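Local coordinates for mitochondrial dynamics protein MID49 (PDB 4WOY) that acts as an outer-membrane receptor that recruits the dynamin-related GTPase Drp1 to mitochondria for fission and regulates the GTPase activity of Drp1, at residues L165-Q168 against L172-T175. The protein carries 1 engineered substitution. Residues are numbered along the deposited sequence; the frame is centred on the assembly and turned at random.
Sequences LKVQ and LEFT
Leu-165 and Phe-174 face each other as an antiparallel hydrogen-bonded pair, joined by two backbone bonds. Leu-165 N donates to Phe-174 O at 2.7 Å, and the return bond runs from Phe-174 N to Leu-165 O at 3.1 Å. The two side chains lie alongside one another on the same face of the sheet. CB of Leu-165 sits over the middle of the Phe-174 ring, 4.2 Å from its centroid and 5° off the normal, a CH-pi contact. A chi1 of 66° places the Phe-174 ring between its own backbone N and carbonyl carbon, with one flat side turned to the leucine. On the other face Lys-166 and Glu-173 run side by side into a salt bridge, NZ to OE2, modelled at 2.4 Å, a separation so short that its exact length is doubtful. The lysine chain bends beyond CB to reach the acid, and its aliphatic part also passes the glutamate, with CD 3.8 Å from Glu-173 CG.

Strands 162-166 and 173-182 form a beta hairpin in the mixed sheet of the nucleotidyltransferase-like domain, with Leu-165 and Phe-174 on one face and Lys-166 and Glu-173 on the other. Between the two segments, regular backbone bonding is confined to Leu-165 and Phe-174. Towards the turn the pairing loosens, and around Val-167 the modelled backbone comes too close to Leu-172 O, so that its local geometry, including the cis peptides before Val-167 and Gln-168, is doubtful.

Further out, helix 18-42 packs on the apolar side, with Leu-27 against Leu-165 and with His-20 and Ala-24 against Leu-172. Ile-154 of the adjoining strand also touches Leu-165, while Trp-155 meets Lys-166.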
ATOM      1  N   LEU A 165     -10.904  10.234   7.510  1.00 52.06           N
ATOM      2  CA  LEU A 165     -10.964  10.635   8.890  1.00 64.07           C
ATOM      3  C   LEU A 165     -10.620  12.111   9.165  1.00 65.83           C
ATOM      4  O   LEU A 165      -9.483  12.557   8.963  1.00 65.46           O
ATOM      5  CB  LEU A 165     -10.042   9.730   9.693  1.00 57.80           C
ATOM      6  CG  LEU A 165     -10.239  10.133  11.139  1.00 62.49           C
ATOM      7  CD1 LEU A 165     -11.670   9.884  11.455  1.00 68.18           C
ATOM      8  CD2 LEU A 165      -9.388   9.397  12.129  1.00 67.11           C
ATOM      9  N   LYS A 166     -11.647  12.835   9.615  1.00 65.71           N
ATOM     10  CA  LYS A 166     -11.623  14.245  10.011  1.00 70.07           C
ATOM     11  C   LYS A 166     -11.998  14.377  11.498  1.00 76.79           C
ATOM     12  O   LYS A 166     -13.066  13.959  11.919  1.00 83.63           O
ATOM     13  CB  LYS A 166     -12.574  15.068   9.125  1.00 81.37           C
ATOM     14  CG  LYS A 166     -12.358  16.573   9.104  1.00116.28           C
ATOM     15  CD  LYS A 166     -11.087  17.045   8.435  1.00113.89           C
ATOM     16  CE  LYS A 166     -11.077  18.579   8.449  1.00117.53           C
ATOM     17  NZ  LYS A 166      -9.781  19.235   8.095  1.00108.61           N
ATOM     18  N   VAL A 167     -11.133  14.980  12.286  1.00 85.65           N
ATOM     19  CA  VAL A 167      -9.969  15.586  11.724  1.00 86.75           C
ATOM     20  C   VAL A 167      -8.837  14.678  12.233  1.00 94.70           C
ATOM     21  O   VAL A 167      -8.210  14.038  11.398  1.00 88.39           O
ATOM     22  CB  VAL A 167      -9.835  17.114  12.115  1.00 91.96           C
ATOM     23  CG1 VAL A 167      -8.861  17.859  11.210  1.00 89.02           C
ATOM     24  CG2 VAL A 167     -11.191  17.815  12.103  1.00 95.22           C
ATOM     25  N   GLN A 168      -8.546  14.545  13.537  1.00 89.54           N
ATOM     26  CA  GLN A 168      -9.224  15.132  14.693  1.00 94.27           C
ATOM     27  C   GLN A 168      -8.620  16.496  14.846  1.00 99.33           C
ATOM     28  O   GLN A 168      -7.412  16.640  14.665  1.00 96.63           O
ATOM     29  CB  GLN A 168      -8.993  14.305  15.944  1.00 95.81           C
ATOM     30  CG  GLN A 168      -9.588  14.876  17.208  1.00111.36           C
ATOM     31  CD  GLN A 168      -9.245  14.026  18.406  1.00130.60           C
ATOM     32  OE1 GLN A 168      -8.643  12.959  18.268  1.00129.88           O
ATOM     33  NE2 GLN A 168      -9.625  14.487  19.589  1.00144.23           N
ATOM     34  N   LEU A 172      -4.692  17.075  12.434  1.00 96.31           N
ATOM     35  CA  LEU A 172      -4.515  15.766  11.800  1.00 87.47           C
ATOM     36  C   LEU A 172      -5.627  15.492  10.824  1.00 90.61           C
ATOM     37  O   LEU A 172      -6.717  15.932  11.032  1.00 90.22           O
ATOM     38  CB  LEU A 172      -4.489  14.664  12.842  1.00 77.02           C
ATOM     39  CG  LEU A 172      -3.612  13.546  12.348  1.00 81.51           C
ATOM     40  CD1 LEU A 172      -2.164  13.959  12.519  1.00 86.07           C
ATOM     41  CD2 LEU A 172      -3.958  12.271  13.114  1.00 80.33           C
ATOM     42  N   GLU A 173      -5.318  14.803   9.736  1.00 80.96           N
ATOM     43  CA  GLU A 173      -6.296  14.294   8.781  1.00 74.92           C
ATOM     44  C   GLU A 173      -5.742  13.002   8.274  1.00 66.42           C
ATOM     45  O   GLU A 173      -4.544  12.960   8.017  1.00 70.35           O
ATOM     46  CB  GLU A 173      -6.486  15.247   7.610  1.00 87.76           C
ATOM     47  CG  GLU A 173      -7.439  16.377   7.835  1.00100.43           C
ATOM     48  CD  GLU A 173      -7.398  17.383   6.695  1.00110.88           C
ATOM     49  OE1 GLU A 173      -6.395  17.391   5.949  1.00119.00           O
ATOM     50  OE2 GLU A 173      -8.344  18.187   6.558  1.00113.24           O
ATOM     51  N   PHE A 174      -6.553  11.964   8.081  1.00 68.11           N
ATOM     52  CA  PHE A 174      -6.040  10.831   7.308  1.00 58.95           C
ATOM     53  C   PHE A 174      -7.060   9.849   6.743  1.00 60.47           C
ATOM     54  O   PHE A 174      -8.252   9.918   7.022  1.00 56.71           O
ATOM     55  CB  PHE A 174      -5.014  10.045   8.123  1.00 57.05           C
ATOM     56  CG  PHE A 174      -5.570   9.369   9.321  1.00 55.70           C
ATOM     57  CD1 PHE A 174      -5.653  10.035  10.527  1.00 58.60           C
ATOM     58  CD2 PHE A 174      -5.982   8.051   9.255  1.00 52.07           C
ATOM     59  CE1 PHE A 174      -6.141   9.412  11.645  1.00 58.07           C
ATOM     60  CE2 PHE A 174      -6.488   7.417  10.375  1.00 54.82           C
ATOM     61  CZ  PHE A 174      -6.555   8.100  11.572  1.00 58.53           C
ATOM     62  N   THR A 175      -6.545   8.918   5.943  1.00 53.36           N
ATOM     63  CA  THR A 175      -7.359   7.971   5.220  1.00 50.90           C
ATOM     64  C   THR A 175      -7.086   6.529   5.628  1.00 47.05           C
ATOM     65  O   THR A 175      -5.940   6.122   5.757  1.00 46.03           O
ATOM     66  CB  THR A 175      -7.118   8.115   3.733  1.00 52.87           C
ATOM     67  OG1 THR A 175      -7.382   9.469   3.358  1.00 56.66           O
ATOM     68  CG2 THR A 175      -8.030   7.187   2.946  1.00 55.61           C
TER